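Local coordinates for protein 3,4-dihydroxybenzoate decarboxylase (PDB 5NY5) that catalyses the decarboxylation of 3,4-dihydroxybenzoic acid and, in reverse, the para-carboxylation of catechols, as a prenylated-FMN-dependent enzyme of the UbiD family, at residues H76-R79 / E80-A83; N353-A356 / H357-G360; K371-Q374 / P375-G379; A385-A388 / L389-S393. All coordinates share one frame; numbering follows the deposited sequence.

Contact 1: residues H76-R79 / E80-A83; sequences HASR and ERAA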
# COMPACT_ATOMS: atom_id res chain seq x y z
N HIS A 76 30.27 4.44 -32.87
CA HIS A 76 30.08 4.72 -31.46
C HIS A 76 29.37 3.59 -30.72
O HIS A 76 28.93 3.79 -29.59
CB HIS A 76 29.30 6.02 -31.27
CG HIS A 76 29.67 7.10 -32.24
ND1 HIS A 76 28.96 7.33 -33.40
CD2 HIS A 76 30.67 8.01 -32.22
CE1 HIS A 76 29.51 8.34 -34.05
NE2 HIS A 76 30.55 8.77 -33.36
N ALA A 77 29.25 2.42 -31.34
CA ALA A 77 28.49 1.31 -30.76
C ALA A 77 29.27 0.51 -29.73
O ALA A 77 29.18 -0.71 -29.69
CB ALA A 77 27.99 0.39 -31.88
N SER A 78 30.05 1.19 -28.88
CA SER A 78 30.82 0.54 -27.83
C SER A 78 31.39 1.59 -26.88
O SER A 78 31.96 2.59 -27.32
CB SER A 78 31.95 -0.30 -28.43
OG SER A 78 32.94 -0.59 -27.46
N ARG A 79 31.24 1.37 -25.58
CA ARG A 79 31.81 2.31 -24.62
C ARG A 79 33.33 2.23 -24.63
O ARG A 79 34.01 3.26 -24.52
CB ARG A 79 31.26 2.06 -23.22
CG ARG A 79 31.87 2.94 -22.15
CD ARG A 79 31.26 2.70 -20.78
NE ARG A 79 30.13 3.59 -20.53
CZ ARG A 79 30.18 4.64 -19.72
NH1 ARG A 79 31.30 4.94 -19.08
NH2 ARG A 79 29.11 5.40 -19.56
N GLU A 80 33.88 1.02 -24.77
CA GLU A 80 35.33 0.88 -24.88
C GLU A 80 35.85 1.58 -26.12
O GLU A 80 36.84 2.32 -26.07
CB GLU A 80 35.72 -0.60 -24.90
CG GLU A 80 35.72 -1.29 -23.54
CD GLU A 80 34.33 -1.63 -23.05
OE1 GLU A 80 33.42 -1.82 -23.89
OE2 GLU A 80 34.14 -1.72 -21.81
N ARG A 81 35.18 1.38 -27.26
CA ARG A 81 35.62 2.00 -28.50
C ARG A 81 35.58 3.52 -28.39
O ARG A 81 36.51 4.20 -28.85
CB ARG A 81 34.75 1.52 -29.66
CG ARG A 81 34.95 2.30 -30.95
CD ARG A 81 34.81 1.42 -32.18
NE ARG A 81 33.44 1.01 -32.44
CZ ARG A 81 32.94 -0.19 -32.15
NH1 ARG A 81 33.71 -1.11 -31.58
NH2 ARG A 81 31.68 -0.47 -32.43
N ALA A 82 34.53 4.07 -27.79
CA ALA A 82 34.45 5.51 -27.61
C ALA A 82 35.55 6.02 -26.69
O ALA A 82 36.13 7.09 -26.92
CB ALA A 82 33.08 5.90 -27.07
N ALA A 83 35.86 5.26 -25.63
CA ALA A 83 36.92 5.68 -24.72
C ALA A 83 38.28 5.63 -25.39
O ALA A 83 39.13 6.50 -25.17
CB ALA A 83 36.90 4.80 -23.47

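Contact 2: residues N353-A356 / H357-G360; sequences NVYA and HTAG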
# COMPACT_ATOMS: atom_id res chain seq x y z
N ASN A 353 30.07 6.76 -9.22
CA ASN A 353 29.93 6.68 -10.67
C ASN A 353 28.45 6.57 -10.98
O ASN A 353 27.62 6.37 -10.09
CB ASN A 353 30.72 5.51 -11.25
CG ASN A 353 31.19 5.76 -12.66
OD1 ASN A 353 30.66 6.62 -13.36
ND2 ASN A 353 32.18 5.00 -13.10
N VAL A 354 28.13 6.68 -12.27
CA VAL A 354 26.75 6.58 -12.74
C VAL A 354 26.78 6.00 -14.14
O VAL A 354 27.65 6.33 -14.95
CB VAL A 354 26.04 7.95 -12.68
CG1 VAL A 354 26.89 9.03 -13.33
CG2 VAL A 354 24.67 7.88 -13.34
N TYR A 355 25.82 5.13 -14.43
CA TYR A 355 25.72 4.46 -15.72
C TYR A 355 24.31 4.66 -16.26
O TYR A 355 23.34 4.27 -15.62
CB TYR A 355 26.04 2.96 -15.59
CG TYR A 355 25.93 2.16 -16.87
CD1 TYR A 355 26.03 2.76 -18.12
CD2 TYR A 355 25.71 0.79 -16.83
CE1 TYR A 355 25.92 2.03 -19.28
CE2 TYR A 355 25.60 0.04 -17.99
CZ TYR A 355 25.71 0.67 -19.21
OH TYR A 355 25.60 -0.07 -20.37
N ALA A 356 24.21 5.29 -17.43
CA ALA A 356 22.95 5.36 -18.16
C ALA A 356 22.82 4.05 -18.92
O ALA A 356 23.24 3.93 -20.07
CB ALA A 356 22.92 6.57 -19.09
N HIS A 357 22.23 3.06 -18.26
CA HIS A 357 22.31 1.68 -18.71
C HIS A 357 21.82 1.53 -20.15
O HIS A 357 20.86 2.18 -20.57
CB HIS A 357 21.50 0.78 -17.79
CG HIS A 357 21.88 -0.66 -17.86
ND1 HIS A 357 21.64 -1.44 -18.97
CD2 HIS A 357 22.50 -1.46 -16.96
CE1 HIS A 357 22.09 -2.66 -18.75
NE2 HIS A 357 22.61 -2.70 -17.54
N THR A 358 22.50 0.67 -20.90
CA THR A 358 22.17 0.46 -22.30
C THR A 358 20.81 -0.19 -22.49
O THR A 358 20.22 -0.08 -23.57
CB THR A 358 23.26 -0.38 -22.98
OG1 THR A 358 22.96 -0.54 -24.37
CG2 THR A 358 23.35 -1.75 -22.33
N ALA A 359 20.29 -0.86 -21.46
CA ALA A 359 18.94 -1.39 -21.54
C ALA A 359 17.89 -0.29 -21.56
O ALA A 359 16.79 -0.51 -22.06
CB ALA A 359 18.67 -2.34 -20.37
N GLY A 360 18.22 0.88 -21.04
CA GLY A 360 17.36 2.04 -21.16
C GLY A 360 17.65 2.90 -22.36
O GLY A 360 17.10 4.00 -22.47

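Contact 3: residues K371-Q374 / P375-G379; sequences KKRQ and PSDEG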
# COMPACT_ATOMS: atom_id res chain seq x y z
N LYS A 371 28.83 5.63 -2.07
CA LYS A 371 29.66 5.10 -0.99
C LYS A 371 29.25 5.78 0.31
O LYS A 371 29.49 6.98 0.49
CB LYS A 371 31.14 5.32 -1.28
CG LYS A 371 32.07 4.80 -0.20
CD LYS A 371 33.52 5.13 -0.52
CE LYS A 371 34.47 4.57 0.53
NZ LYS A 371 35.87 5.03 0.31
N LYS A 372 28.63 5.03 1.20
CA LYS A 372 28.30 5.55 2.52
C LYS A 372 29.56 5.56 3.38
O LYS A 372 30.13 4.50 3.67
CB LYS A 372 27.19 4.72 3.17
CG LYS A 372 25.86 4.83 2.44
CD LYS A 372 24.83 3.87 3.01
CE LYS A 372 23.58 3.85 2.16
NZ LYS A 372 22.67 2.76 2.58
N ARG A 373 30.00 6.75 3.76
CA ARG A 373 31.24 6.93 4.50
C ARG A 373 31.03 7.17 5.98
O ARG A 373 31.96 6.99 6.77
CB ARG A 373 32.02 8.10 3.90
CG ARG A 373 32.03 8.11 2.39
CD ARG A 373 32.05 9.53 1.84
NE ARG A 373 30.80 10.24 2.10
CZ ARG A 373 30.56 11.49 1.72
NH1 ARG A 373 31.48 12.17 1.05
NH2 ARG A 373 29.40 12.06 2.00
N GLN A 374 29.82 7.56 6.38
CA GLN A 374 29.53 7.95 7.75
C GLN A 374 28.06 7.69 8.00
O GLN A 374 27.29 7.52 7.05
CB GLN A 374 29.89 9.42 7.99
CG GLN A 374 29.52 10.33 6.84
CD GLN A 374 30.03 11.74 7.03
OE1 GLN A 374 30.38 12.13 8.14
NE2 GLN A 374 30.07 12.50 5.95
N PRO A 375 27.63 7.64 9.27
CA PRO A 375 26.20 7.41 9.54
C PRO A 375 25.27 8.40 8.86
O PRO A 375 24.18 8.01 8.41
CB PRO A 375 26.12 7.53 11.07
CG PRO A 375 27.47 7.15 11.54
CD PRO A 375 28.42 7.68 10.51
N SER A 376 25.67 9.67 8.76
CA SER A 376 24.83 10.67 8.12
C SER A 376 24.58 10.37 6.65
O SER A 376 23.65 10.93 6.06
CB SER A 376 25.46 12.06 8.27
OG SER A 376 26.77 12.08 7.74
N ASP A 377 25.39 9.51 6.03
CA ASP A 377 25.16 9.16 4.63
C ASP A 377 23.93 8.29 4.45
O ASP A 377 23.37 8.26 3.35
CB ASP A 377 26.39 8.46 4.05
CG ASP A 377 27.45 9.44 3.61
OD1 ASP A 377 27.10 10.61 3.34
OD2 ASP A 377 28.63 9.04 3.54
N GLU A 378 23.50 7.57 5.48
CA GLU A 378 22.27 6.82 5.39
C GLU A 378 21.10 7.77 5.18
O GLU A 378 20.93 8.73 5.94
CB GLU A 378 22.05 5.98 6.64
CG GLU A 378 20.80 5.13 6.58
CD GLU A 378 20.78 4.20 5.38
OE1 GLU A 378 21.78 3.51 5.15
OE2 GLU A 378 19.76 4.18 4.66
N GLY A 379 20.31 7.51 4.15
CA GLY A 379 19.25 8.39 3.74
C GLY A 379 19.62 9.30 2.59
O GLY A 379 18.72 9.84 1.94

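Contact 4: residues A385-A388 / L389-S393; sequences ALIA and LATYS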
# COMPACT_ATOMS: atom_id res chain seq x y z
N ALA A 385 19.05 9.63 -5.75
CA ALA A 385 18.10 9.19 -6.76
C ALA A 385 17.14 10.30 -7.15
O ALA A 385 16.80 10.46 -8.32
CB ALA A 385 17.33 7.96 -6.26
N LEU A 386 16.70 11.10 -6.17
CA LEU A 386 15.82 12.22 -6.47
C LEU A 386 16.53 13.27 -7.31
O LEU A 386 15.91 13.90 -8.18
CB LEU A 386 15.30 12.83 -5.17
CG LEU A 386 14.45 11.90 -4.31
CD1 LEU A 386 14.06 12.57 -3.01
CD2 LEU A 386 13.23 11.45 -5.09
N ILE A 387 17.82 13.48 -7.08
CA ILE A 387 18.55 14.47 -7.86
C ILE A 387 18.64 14.04 -9.32
O ILE A 387 18.41 14.84 -10.24
CB ILE A 387 19.95 14.72 -7.26
CG1 ILE A 387 19.83 15.33 -5.86
CG2 ILE A 387 20.75 15.64 -8.15
CD1 ILE A 387 21.14 15.41 -5.12
N ALA A 388 18.95 12.77 -9.56
CA ALA A 388 19.05 12.26 -10.92
C ALA A 388 17.70 12.35 -11.63
O ALA A 388 17.63 12.78 -12.79
CB ALA A 388 19.56 10.83 -10.92
N LEU A 389 16.63 11.94 -10.96
CA LEU A 389 15.30 12.05 -11.54
C LEU A 389 14.96 13.50 -11.87
O LEU A 389 14.35 13.78 -12.91
CB LEU A 389 14.26 11.48 -10.57
CG LEU A 389 14.22 9.96 -10.42
CD1 LEU A 389 13.38 9.57 -9.22
CD2 LEU A 389 13.69 9.31 -11.68
N ALA A 390 15.34 14.43 -10.99
CA ALA A 390 15.08 15.84 -11.25
C ALA A 390 15.96 16.36 -12.38
O ALA A 390 15.52 17.23 -13.15
CB ALA A 390 15.32 16.65 -9.98
N THR A 391 17.18 15.84 -12.51
CA THR A 391 18.11 16.31 -13.53
C THR A 391 17.73 15.82 -14.92
O THR A 391 17.77 16.58 -15.89
CB THR A 391 19.53 15.86 -13.18
OG1 THR A 391 19.85 16.29 -11.86
CG2 THR A 391 20.53 16.46 -14.15
N TYR A 392 17.37 14.54 -15.05
CA TYR A 392 17.04 13.94 -16.34
C TYR A 392 15.61 13.41 -16.26
O TYR A 392 15.39 12.27 -15.84
CB TYR A 392 18.04 12.85 -16.70
CG TYR A 392 18.13 12.56 -18.18
CD1 TYR A 392 18.93 13.34 -19.01
CD2 TYR A 392 17.42 11.51 -18.74
CE1 TYR A 392 19.01 13.09 -20.36
CE2 TYR A 392 17.50 11.25 -20.10
CZ TYR A 392 18.29 12.04 -20.90
OH TYR A 392 18.37 11.78 -22.25
N SER A 393 14.65 14.24 -16.66
CA SER A 393 13.25 13.90 -16.46
C SER A 393 12.79 12.72 -17.31
O SER A 393 11.74 12.14 -17.02
CB SER A 393 12.37 15.12 -16.75
OG SER A 393 12.50 15.54 -18.09

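Contact 1: residues H76-R79 / E80-A83
Ser78 reaches into the first turn of the helix that follows it and takes the N-H of Arg81 on its hydroxyl, with Ser78 OG 3.0 Å from Arg81 N and the bond nearly straight at 170°. This is an N-cap. The hydroxyl lies opposite the serine's own nitrogen, chi1 162°, and that rotation turns it onto the opening turn. Its CB packs on the arginine: Ser78 CB sits 3.6 Å from Arg81 CB and also lies over one face of the guanidinium, near its rim. Arg81 manages this by bending at chi2 and chi3, which folds its chain back beside the cap. Near the same end, Arg81 NH2 comes within 3.8 Å of Ala77 CB. The guanidinium is held in place by carbonyls of the preceding chain and a neighbouring loop: NE by Met75 O, NH2 by Gly74 O and NH1 by Gly55 O.

Arg79 behaves quite differently. Its side chain runs away from the turn to a salt bridge with Glu336 of helix 324-346 and a bond to Pro90 O, while its backbone starts the helical ladder. There Ala82 N donates to Ser78 O at 3.0 Å and Ala83 N to Arg79 O at 2.9 Å. Ala82 CB rests 3.5 Å from Ser78 O, and its methyl touches Leu93 and Thr329.

Chemically, the serine satisfies an N-H that the first turn cannot pair within the helix, and the buried arginine, its charge shared among carbonyl oxygens, probably fixes the loop that delivers that serine.

Contact 2: residues N353-A356 / H357-G360
His357 lies against Tyr355 twice, once with its backbone and once with its ring. His357 CA stands over the middle of the phenol, 3.6 Å from the centroid of the Tyr355 ring and 11° off its normal, a CH-pi contact. On the same face the imidazole reaches the CE2 side of the phenol, where Tyr355 CE2 lies over one face of the imidazole, 3.6 Å from His357 CD2; the two planes are inclined at 33°, so the pair is oblique. The imidazole is held in its place by Ala359 N, which donates to His357 ND1 at 2.9 Å from within the ring plane, while NE2 bonds to Ser410 OG.

The bond at the tyrosine's hydroxyl is less tight: it accepts from Thr358 N over 3.2 Å, along a path bent to 145°, with Thr358 CG2 3.4 Å from Tyr355 OH. Ala356, centre of an inverse gamma turn, points its methyl the other way, onto Thr335 of helix 324-346. Further out, Asp411 of the second subunit packs on His357 and Thr358.

With both ring nitrogens of His357 engaged, the imidazole's rotation is fixed, and the tyrosine combines a nonpolar face with a polar tip, which probably helps hold the turn after strand 351-356.

Contact 3: residues K371-Q374 / P375-G379
Asp377 meets Arg373 through a side-on, two-pronged salt bridge: Arg373 NE gives to Asp377 OD2 at 2.9 Å and Arg373 NH2 to Asp377 OD1 at 3.0 Å, each on a syn lone pair. Guanidinium and carboxylate are only 15° from coplanar. The anti lone pair of the same OD2 takes the arginine's own backbone, Arg373 N lying 2.7 Å from Asp377 OD2, and Gln374 N adds a weak bond. One oxygen thus binds both the side chain and the main chain of Arg373.

What brings the aspartate here is the short 3-10 turn opened by Pro375. In it Asp377 N donates to Gln374 O at 2.9 Å from above the carbonyl plane, and the aspartate CB points back at the incoming chain. Its other oxygen, OD1, has a further charged partner in Arg380, and Arg373 NH1 reaches Pro348 O.

A second salt bridge joins Lys372 and Glu378, whose side chains meet at an angle. Lys372, extended beyond CG, sets its NZ 2.8 Å from Glu378 OE1, 26° out of the carboxylate plane on the syn side. Val465 O and Thr464 OG1 also hold that ammonium group, while Glu378 OE2 pairs with Arg451 of the third subunit.

Far from the flavin and metal sites, these bridges tie down the loop from strand 365-370 into helix 380-391, the first connection of a beta-alpha-beta crossover.

Contact 4: residues A385-A388 / L389-S393
Thr391 donates two hydrogen bonds to one carbonyl: its hydroxyl oxygen, Thr391 OG1, lies 2.6 Å from Ile387 O, and its backbone nitrogen, Thr391 N, is 2.8 Å from the same Ile387 O. The two donors arrive differently, the N-H tilted modestly from the carbonyl plane and the hydroxyl from well above it, 43° out. Chi1 of -54° puts OG1 beside the threonine nitrogen, folded back down the helix, so that side chain and main chain converge on the oxygen one turn earlier.

Around this pair runs the regular ladder of an alpha helix. Leu389 N bonds to Ala385 O and Ala390 N to Leu386 O, and the last rung has Tyr392 N 2.9 Å from Ala388 O. Tyr392 is the first residue to leave helical angles, and its hydroxyl bonds to Lys363.

Outside the polar spine the side chains spread to separate neighbours. Leu389 leans back over the preceding turn, its CG 3.4 Å from Ala385 O, and then packs with Ala385 on Ile398 and Ile460, covering the sheet. Ile387 and Thr391 run side by side, with Ile387 CG2 3.9 Å from Thr391 OG1, and both touch Ala342 of helix 324-346. On the subunit interface, Ile387 and Ala390 pack reciprocally on Ala390 and Ile387 of the third subunit, joined there by Leu386 on its Leu430.

A threonine hydroxyl bonded to the carbonyl four residues back is a familiar feature of alpha helices; here it lies in the last turn of the crossover helix of the beta-alpha-beta unit made with strands 365-370 and 397-401.

In the fold
The four contacts come in series along the chain; each is local, and none nests in or crosses another. Contact 1 turns the loop after strand 70-73 into helix 79-84. Contact 2 closes the end of strand 351-356, an edge strand, within this chain, of a mixed sheet, and its nearest atoms come within about 4 Å of contact 1 without touching; Glu336 of helix 324-346 bonds to both, joining the N-terminal and C-terminal domains. Strand 365-370 then leads to contact 3, at the start of the crossover, and helix 380-391 carries the chain to contact 4 at its end, centres about 20 Å apart. Contacts 3 and 4 both face the third subunit, contact 2 the second.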